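Local coordinates for protein benzoylformate decarboxylase (PDB 4Q9D) that belongs to the thiamine pyrophosphate-dependent enzyme family and holds a magnesium ion in its C-terminal cofactor-binding domain, at residues L364-S378 and D425-F437. Numbering follows the deposited sequence.
Sequences LSNVKPDDAAVVMES and DRTVVATIGDGSF. With MG (magnesium ion), chain F; FMT (formic acid), chain H.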
ATOM      1  N   LEU B 364     -34.268  12.463 -31.271  1.00 32.19           N
ATOM      2  CA  LEU B 364     -33.019  11.744 -31.592  1.00 28.87           C
ATOM      3  C   LEU B 364     -33.313  10.422 -32.294  1.00 23.72           C
ATOM      4  O   LEU B 364     -32.657  10.061 -33.287  1.00 28.88           O
ATOM      5  CB  LEU B 364     -32.229  11.443 -30.317  1.00 26.80           C
ATOM      6  CG  LEU B 364     -31.302  12.491 -29.744  1.00 35.16           C
ATOM      7  CD1 LEU B 364     -30.780  11.909 -28.434  1.00 40.96           C
ATOM      8  CD2 LEU B 364     -30.151  12.728 -30.714  1.00 39.02           C
ATOM      9  N   SER B 365     -34.301   9.688 -31.781  1.00 25.64           N
ATOM     10  CA  SER B 365     -34.625   8.396 -32.396  1.00 30.93           C
ATOM     11  C   SER B 365     -35.134   8.561 -33.829  1.00 28.94           C
ATOM     12  O   SER B 365     -34.903   7.699 -34.685  1.00 33.29           O
ATOM     13  CB  SER B 365     -35.650   7.622 -31.573  1.00 27.24           C
ATOM     14  OG  SER B 365     -36.892   8.286 -31.616  1.00 39.72           O
ATOM     15  N   ASN B 366     -35.803   9.670 -34.113  1.00 28.52           N
ATOM     16  CA  ASN B 366     -36.242   9.901 -35.502  1.00 32.53           C
ATOM     17  C   ASN B 366     -35.095  10.119 -36.473  1.00 35.68           C
ATOM     18  O   ASN B 366     -35.217   9.790 -37.657  1.00 34.99           O
ATOM     19  CB  ASN B 366     -37.187  11.098 -35.587  1.00 32.27           C
ATOM     20  CG  ASN B 366     -38.492  10.856 -34.869  1.00 35.61           C
ATOM     21  OD1 ASN B 366     -38.922   9.714 -34.703  1.00 37.09           O
ATOM     22  ND2 ASN B 366     -39.120  11.932 -34.415  1.00 33.27           N
ATOM     23  N   VAL B 367     -33.993  10.708 -35.997  1.00 35.27           N
ATOM     24  CA  VAL B 367     -32.882  11.031 -36.918  1.00 33.58           C
ATOM     25  C   VAL B 367     -31.610  10.181 -36.746  1.00 34.07           C
ATOM     26  O   VAL B 367     -30.737  10.179 -37.608  1.00 31.89           O
ATOM     27  CB  VAL B 367     -32.508  12.536 -36.879  1.00 37.55           C
ATOM     28  CG1 VAL B 367     -33.757  13.397 -37.048  1.00 43.59           C
ATOM     29  CG2 VAL B 367     -31.858  12.875 -35.575  1.00 39.35           C
ATOM     30  N   LYS B 368     -31.483   9.479 -35.626  1.00 32.35           N
ATOM     31  CA  LYS B 368     -30.278   8.683 -35.409  1.00 35.14           C
ATOM     32  C   LYS B 368     -30.047   7.626 -36.497  1.00 23.18           C
ATOM     33  O   LYS B 368     -30.915   6.783 -36.760  1.00 29.48           O
ATOM     34  CB  LYS B 368     -30.314   8.019 -34.023  1.00 32.60           C
ATOM     35  CG  LYS B 368     -29.152   7.100 -33.787  1.00 30.23           C
ATOM     36  CD  LYS B 368     -29.167   6.578 -32.367  1.00 38.16           C
ATOM     37  CE  LYS B 368     -30.204   5.491 -32.213  1.00 38.08           C
ATOM     38  NZ  LYS B 368     -29.720   4.275 -32.914  1.00 39.22           N
ATOM     39  N   PRO B 369     -28.873   7.653 -37.146  1.00 28.90           N
ATOM     40  CA  PRO B 369     -28.592   6.565 -38.089  1.00 22.90           C
ATOM     41  C   PRO B 369     -28.641   5.230 -37.355  1.00 34.98           C
ATOM     42  O   PRO B 369     -28.287   5.119 -36.171  1.00 30.95           O
ATOM     43  CB  PRO B 369     -27.163   6.865 -38.569  1.00 25.87           C
ATOM     44  CG  PRO B 369     -26.994   8.294 -38.360  1.00 29.08           C
ATOM     45  CD  PRO B 369     -27.798   8.647 -37.120  1.00 25.37           C
ATOM     46  N   ASP B 370     -29.087   4.208 -38.072  1.00 28.84           N
ATOM     47  CA  ASP B 370     -29.262   2.893 -37.507  1.00 34.23           C
ATOM     48  C   ASP B 370     -27.942   2.294 -36.948  1.00 32.93           C
ATOM     49  O   ASP B 370     -27.958   1.586 -35.945  1.00 27.22           O
ATOM     50  CB  ASP B 370     -29.936   1.985 -38.551  1.00 37.88           C
ATOM     51  CG  ASP B 370     -30.242   0.593 -38.011  1.00 52.73           C
ATOM     52  OD1 ASP B 370     -29.616  -0.380 -38.500  1.00 49.47           O
ATOM     53  OD2 ASP B 370     -31.097   0.474 -37.092  1.00 61.29           O
ATOM     54  N   ASP B 371     -26.812   2.597 -37.580  1.00 26.78           N
ATOM     55  CA  ASP B 371     -25.518   2.043 -37.174  1.00 32.28           C
ATOM     56  C   ASP B 371     -24.717   2.988 -36.273  1.00 32.78           C
ATOM     57  O   ASP B 371     -23.545   2.748 -36.043  1.00 32.39           O
ATOM     58  CB  ASP B 371     -24.660   1.697 -38.400  1.00 30.21           C
ATOM     59  CG  ASP B 371     -24.352   2.919 -39.253  1.00 37.53           C
ATOM     60  OD1 ASP B 371     -24.956   3.991 -38.996  1.00 36.61           O
ATOM     61  OD2 ASP B 371     -23.518   2.819 -40.187  1.00 36.73           O
ATOM     62  N   ALA B 372     -25.333   4.062 -35.784  1.00 30.44           N
ATOM     63  CA  ALA B 372     -24.637   4.986 -34.894  1.00 30.76           C
ATOM     64  C   ALA B 372     -24.302   4.346 -33.541  1.00 27.19           C
ATOM     65  O   ALA B 372     -25.007   3.454 -33.066  1.00 27.51           O
ATOM     66  CB  ALA B 372     -25.464   6.269 -34.691  1.00 25.10           C
ATOM     67  N   ALA B 373     -23.221   4.805 -32.919  1.00 23.37           N
ATOM     68  CA  ALA B 373     -22.928   4.407 -31.537  1.00 24.82           C
ATOM     69  C   ALA B 373     -23.534   5.448 -30.605  1.00 21.82           C
ATOM     70  O   ALA B 373     -23.544   6.650 -30.899  1.00 22.33           O
ATOM     71  CB  ALA B 373     -21.424   4.299 -31.312  1.00 22.00           C
ATOM     72  N   VAL B 374     -24.052   4.995 -29.480  1.00 24.15           N
ATOM     73  CA  VAL B 374     -24.585   5.920 -28.502  1.00 19.88           C
ATOM     74  C   VAL B 374     -23.656   5.936 -27.280  1.00 29.73           C
ATOM     75  O   VAL B 374     -23.296   4.868 -26.779  1.00 20.02           O
ATOM     76  CB  VAL B 374     -26.027   5.520 -28.076  1.00 21.93           C
ATOM     77  CG1 VAL B 374     -26.464   6.309 -26.818  1.00 21.10           C
ATOM     78  CG2 VAL B 374     -27.009   5.770 -29.234  1.00 24.46           C
ATOM     79  N   VAL B 375     -23.262   7.133 -26.820  1.00 21.25           N
ATOM     80  CA  VAL B 375     -22.545   7.276 -25.541  1.00 19.09           C
ATOM     81  C   VAL B 375     -23.476   7.987 -24.563  1.00 20.33           C
ATOM     82  O   VAL B 375     -24.044   9.022 -24.901  1.00 23.02           O
ATOM     83  CB  VAL B 375     -21.230   8.086 -25.690  1.00 16.44           C
ATOM     84  CG1 VAL B 375     -20.588   8.310 -24.324  1.00 18.88           C
ATOM     85  CG2 VAL B 375     -20.268   7.355 -26.603  1.00 16.46           C
ATOM     86  N   MET B 376     -23.637   7.443 -23.356  1.00 21.52           N
ATOM     87  CA  MET B 376     -24.646   7.966 -22.432  1.00 20.06           C
ATOM     88  C   MET B 376     -24.002   8.493 -21.163  1.00 24.56           C
ATOM     89  O   MET B 376     -23.232   7.786 -20.519  1.00 19.71           O
ATOM     90  CB  MET B 376     -25.626   6.846 -22.023  1.00 20.29           C
ATOM     91  CG  MET B 376     -26.611   7.275 -20.901  1.00 25.63           C
ATOM     92  SD  MET B 376     -27.772   8.555 -21.512  1.00 34.09           S
ATOM     93  CE  MET B 376     -29.142   8.324 -20.361  1.00 29.92           C
ATOM     94  N   GLU B 377     -24.351   9.722 -20.796  1.00 21.72           N
ATOM     95  CA  GLU B 377     -23.900  10.326 -19.550  1.00 24.25           C
ATOM     96  C   GLU B 377     -24.931  11.354 -19.100  1.00 25.26           C
ATOM     97  O   GLU B 377     -24.679  12.558 -19.141  1.00 24.53           O
ATOM     98  CB  GLU B 377     -22.536  10.989 -19.734  1.00 21.18           C
ATOM     99  CG  GLU B 377     -21.829  11.329 -18.432  1.00 19.81           C
ATOM    100  CD  GLU B 377     -20.319  11.326 -18.570  1.00 23.58           C
ATOM    101  OE1 GLU B 377     -19.721  12.423 -18.585  1.00 23.10           O
ATOM    102  OE2 GLU B 377     -19.731  10.229 -18.662  1.00 25.74           O
ATOM    103  N   SER B 378     -26.112  10.879 -18.727  1.00 31.53           N
ATOM    104  CA  SER B 378     -27.203  11.755 -18.323  1.00 27.01           C
ATOM    105  C   SER B 378     -28.136  10.938 -17.454  1.00 30.83           C
ATOM    106  O   SER B 378     -29.107  10.356 -17.937  1.00 28.91           O
ATOM    107  CB  SER B 378     -27.947  12.290 -19.545  1.00 29.89           C
ATOM    108  OG  SER B 378     -29.024  13.127 -19.162  1.00 34.76           O
ATOM    109  N   ASP B 425     -17.134   3.230 -40.408  1.00 31.95           N
ATOM    110  CA  ASP B 425     -17.679   4.542 -40.746  1.00 31.97           C
ATOM    111  C   ASP B 425     -19.036   4.697 -40.062  1.00 34.76           C
ATOM    112  O   ASP B 425     -20.022   4.144 -40.513  1.00 36.01           O
ATOM    113  CB  ASP B 425     -17.818   4.648 -42.276  1.00 34.47           C
ATOM    114  CG  ASP B 425     -18.561   5.908 -42.742  1.00 43.30           C
ATOM    115  OD1 ASP B 425     -18.567   6.937 -42.042  1.00 50.04           O
ATOM    116  OD2 ASP B 425     -19.133   5.868 -43.852  1.00 60.60           O
ATOM    117  N   ARG B 426     -19.089   5.436 -38.958  1.00 30.72           N
ATOM    118  CA  ARG B 426     -20.360   5.630 -38.274  1.00 28.35           C
ATOM    119  C   ARG B 426     -20.235   6.876 -37.453  1.00 30.02           C
ATOM    120  O   ARG B 426     -19.127   7.439 -37.293  1.00 24.06           O
ATOM    121  CB  ARG B 426     -20.713   4.432 -37.386  1.00 31.76           C
ATOM    122  CG  ARG B 426     -19.879   4.342 -36.117  1.00 31.90           C
ATOM    123  CD  ARG B 426     -20.289   3.176 -35.225  1.00 24.92           C
ATOM    124  NE  ARG B 426     -19.274   2.981 -34.204  1.00 27.03           N
ATOM    125  CZ  ARG B 426     -19.310   2.040 -33.270  1.00 33.50           C
ATOM    126  NH1 ARG B 426     -20.312   1.174 -33.216  1.00 24.82           N
ATOM    127  NH2 ARG B 426     -18.333   1.969 -32.382  1.00 27.19           N
ATOM    128  N   THR B 427     -21.376   7.315 -36.950  1.00 25.28           N
ATOM    129  CA  THR B 427     -21.425   8.503 -36.138  1.00 26.87           C
ATOM    130  C   THR B 427     -21.564   8.094 -34.680  1.00 23.03           C
ATOM    131  O   THR B 427     -22.158   7.061 -34.354  1.00 27.25           O
ATOM    132  CB  THR B 427     -22.561   9.469 -36.583  1.00 29.02           C
ATOM    133  OG1 THR B 427     -22.303   9.907 -37.919  1.00 35.29           O
ATOM    134  CG2 THR B 427     -22.610  10.720 -35.693  1.00 24.23           C
ATOM    135  N   VAL B 428     -20.952   8.891 -33.815  1.00 28.75           N
ATOM    136  CA  VAL B 428     -21.122   8.738 -32.380  1.00 22.65           C
ATOM    137  C   VAL B 428     -22.057   9.833 -31.901  1.00 24.49           C
ATOM    138  O   VAL B 428     -21.820  11.030 -32.139  1.00 24.15           O
ATOM    139  CB  VAL B 428     -19.781   8.842 -31.616  1.00 22.94           C
ATOM    140  CG1 VAL B 428     -20.040   8.801 -30.081  1.00 18.99           C
ATOM    141  CG2 VAL B 428     -18.871   7.713 -32.025  1.00 22.66           C
ATOM    142  N   VAL B 429     -23.129   9.414 -31.245  1.00 21.22           N
ATOM    143  CA  VAL B 429     -24.081  10.345 -30.657  1.00 24.03           C
ATOM    144  C   VAL B 429     -23.973  10.212 -29.138  1.00 20.94           C
ATOM    145  O   VAL B 429     -24.206   9.146 -28.572  1.00 25.87           O
ATOM    146  CB  VAL B 429     -25.514  10.025 -31.111  1.00 27.44           C
ATOM    147  CG1 VAL B 429     -26.544  10.942 -30.377  1.00 21.15           C
ATOM    148  CG2 VAL B 429     -25.603  10.142 -32.641  1.00 24.11           C
ATOM    149  N   ALA B 430     -23.604  11.302 -28.490  1.00 22.22           N
ATOM    150  CA  ALA B 430     -23.370  11.298 -27.063  1.00 24.28           C
ATOM    151  C   ALA B 430     -24.405  12.195 -26.430  1.00 27.76           C
ATOM    152  O   ALA B 430     -24.478  13.380 -26.747  1.00 28.23           O
ATOM    153  CB  ALA B 430     -21.916  11.810 -26.745  1.00 20.01           C
ATOM    154  N   THR B 431     -25.213  11.637 -25.540  1.00 20.40           N
ATOM    155  CA  THR B 431     -26.186  12.455 -24.838  1.00 21.89           C
ATOM    156  C   THR B 431     -25.681  12.678 -23.417  1.00 25.00           C
ATOM    157  O   THR B 431     -25.580  11.733 -22.624  1.00 24.41           O
ATOM    158  CB  THR B 431     -27.605  11.818 -24.857  1.00 24.97           C
ATOM    159  OG1 THR B 431     -27.570  10.573 -24.155  1.00 26.31           O
ATOM    160  CG2 THR B 431     -28.060  11.571 -26.321  1.00 19.95           C
ATOM    161  N   ILE B 432     -25.362  13.929 -23.102  1.00 18.21           N
ATOM    162  CA  ILE B 432     -24.634  14.262 -21.875  1.00 22.53           C
ATOM    163  C   ILE B 432     -25.380  15.335 -21.079  1.00 24.84           C
ATOM    164  O   ILE B 432     -25.789  16.357 -21.650  1.00 27.44           O
ATOM    165  CB  ILE B 432     -23.211  14.826 -22.227  1.00 25.18           C
ATOM    166  CG1 ILE B 432     -22.518  13.961 -23.282  1.00 23.03           C
ATOM    167  CG2 ILE B 432     -22.297  14.885 -20.971  1.00 19.50           C
ATOM    168  CD1 ILE B 432     -22.106  12.567 -22.747  1.00 18.93           C
ATOM    169  N   GLY B 433     -25.559  15.136 -19.775  1.00 22.20           N
ATOM    170  CA  GLY B 433     -26.145  16.190 -18.944  1.00 18.65           C
ATOM    171  C   GLY B 433     -25.215  17.418 -18.899  1.00 23.86           C
ATOM    172  O   GLY B 433     -24.012  17.299 -19.157  1.00 21.97           O
ATOM    173  N   ASP B 434     -25.742  18.597 -18.558  1.00 19.77           N
ATOM    174  CA  ASP B 434     -24.919  19.809 -18.576  1.00 20.75           C
ATOM    175  C   ASP B 434     -23.849  19.798 -17.485  1.00 21.98           C
ATOM    176  O   ASP B 434     -22.766  20.329 -17.688  1.00 23.89           O
ATOM    177  CB  ASP B 434     -25.762  21.127 -18.559  1.00 18.57           C
ATOM    178  CG  ASP B 434     -26.837  21.158 -17.462  1.00 23.27           C
ATOM    179  OD1 ASP B 434     -27.125  20.136 -16.830  1.00 32.75           O
ATOM    180  OD2 ASP B 434     -27.426  22.221 -17.235  1.00 29.10           O
ATOM    181  N   GLY B 435     -24.155  19.220 -16.324  1.00 24.81           N
ATOM    182  CA  GLY B 435     -23.151  19.083 -15.273  1.00 24.11           C
ATOM    183  C   GLY B 435     -22.037  18.124 -15.700  1.00 21.29           C
ATOM    184  O   GLY B 435     -20.847  18.436 -15.590  1.00 23.03           O
ATOM    185  N   SER B 436     -22.434  16.954 -16.182  1.00 21.00           N
ATOM    186  CA  SER B 436     -21.508  15.957 -16.692  1.00 22.16           C
ATOM    187  C   SER B 436     -20.628  16.500 -17.791  1.00 21.76           C
ATOM    188  O   SER B 436     -19.437  16.195 -17.841  1.00 25.68           O
ATOM    189  CB  SER B 436     -22.273  14.734 -17.225  1.00 22.01           C
ATOM    190  OG  SER B 436     -22.950  14.090 -16.143  1.00 29.92           O
ATOM    191  N   PHE B 437     -21.215  17.306 -18.674  1.00 22.19           N
ATOM    192  CA  PHE B 437     -20.469  17.892 -19.783  1.00 17.97           C
ATOM    193  C   PHE B 437     -19.271  18.736 -19.322  1.00 21.95           C
ATOM    194  O   PHE B 437     -18.266  18.790 -20.019  1.00 21.45           O
ATOM    195  CB  PHE B 437     -21.377  18.756 -20.665  1.00 20.54           C
ATOM    196  CG  PHE B 437     -20.822  19.010 -22.040  1.00 22.05           C
ATOM    197  CD1 PHE B 437     -20.689  17.963 -22.959  1.00 17.47           C
ATOM    198  CD2 PHE B 437     -20.456  20.294 -22.429  1.00 22.34           C
ATOM    199  CE1 PHE B 437     -20.174  18.198 -24.244  1.00 19.58           C
ATOM    200  CE2 PHE B 437     -19.932  20.531 -23.700  1.00 18.94           C
ATOM    201  CZ  PHE B 437     -19.779  19.482 -24.601  1.00 20.53           C
TER
HETATM  202 MG    MG F 601     -28.483  18.698 -15.641  1.00 32.01          MG
HETATM  203  C   FMT H 603     -26.127  16.146 -15.335  1.00 31.96           C
HETATM  204  O1  FMT H 603     -25.023  15.682 -15.597  1.00 36.69           O
HETATM  205  O2  FMT H 603     -26.326  17.349 -15.220  1.00 34.28           O
HETATM  206  O   HOH W   1     -23.806   6.353 -37.994  1.00 27.47           O
HETATM  207  O   HOH W   2     -22.627   0.676 -34.763  1.00 31.15           O
HETATM  208  O   HOH W   3     -22.544   4.599 -41.686  1.00 47.31           O
HETATM  209  O   HOH W   4     -29.099  17.685 -17.745  1.00 31.72           O
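With its OG1 set between the backbone N and the carbonyl carbon (chi1 63°), Thr431 sends this hydroxyl to Met376 and its methyl to Leu364. Met376 leaves the backbone with CG opposite its own N and then bends at chi2 (67°), which carries SD to 3.3 Å from Thr431 OG1; that hydroxyl is hydrogen-bonded to the Tyr361 hydroxyl. Leu364 CD1 presses on Thr431 CG2 at 3.5 Å, close for two carbons, while its CD2 meets Val429 CG1, so the end of helix 357-367 packs over this face of the sheet. On the other face Val375 CG2 lies against Val428 CG1, and Glu377 CB rests on Ile432 CD1 at 3.4 Å. The Glu377 CG reaches Ser436 CB, and its carboxylate is held by the backbone N of Gly406 and Gly408.

Strands 373-377 and 428-433 are parallel neighbours in the central sheet of the C-terminal thiamine pyrophosphate-binding domain. Six backbone hydrogen bonds join them in a ladder from Ala373 N to Thr427 O through to Gly433 N to Glu377 O, the straightest being Val429 N to Ala373 O (177°). At the N-terminal end, Ala373 CB sits 3.7 Å from Arg426 CZ, over the centre of one guanidinium face; Asp419 forms a salt bridge with this arginine, and three waters link Asp371 to residues 425-427. Beyond the other end, Asp434 OD1 binds magnesium at 2.3 Å, with Asn461 and Glu463 among the further ligands, and a formic acid molecule bridges the metal and Ser436, whose OG donates to its O1 at 2.7 Å.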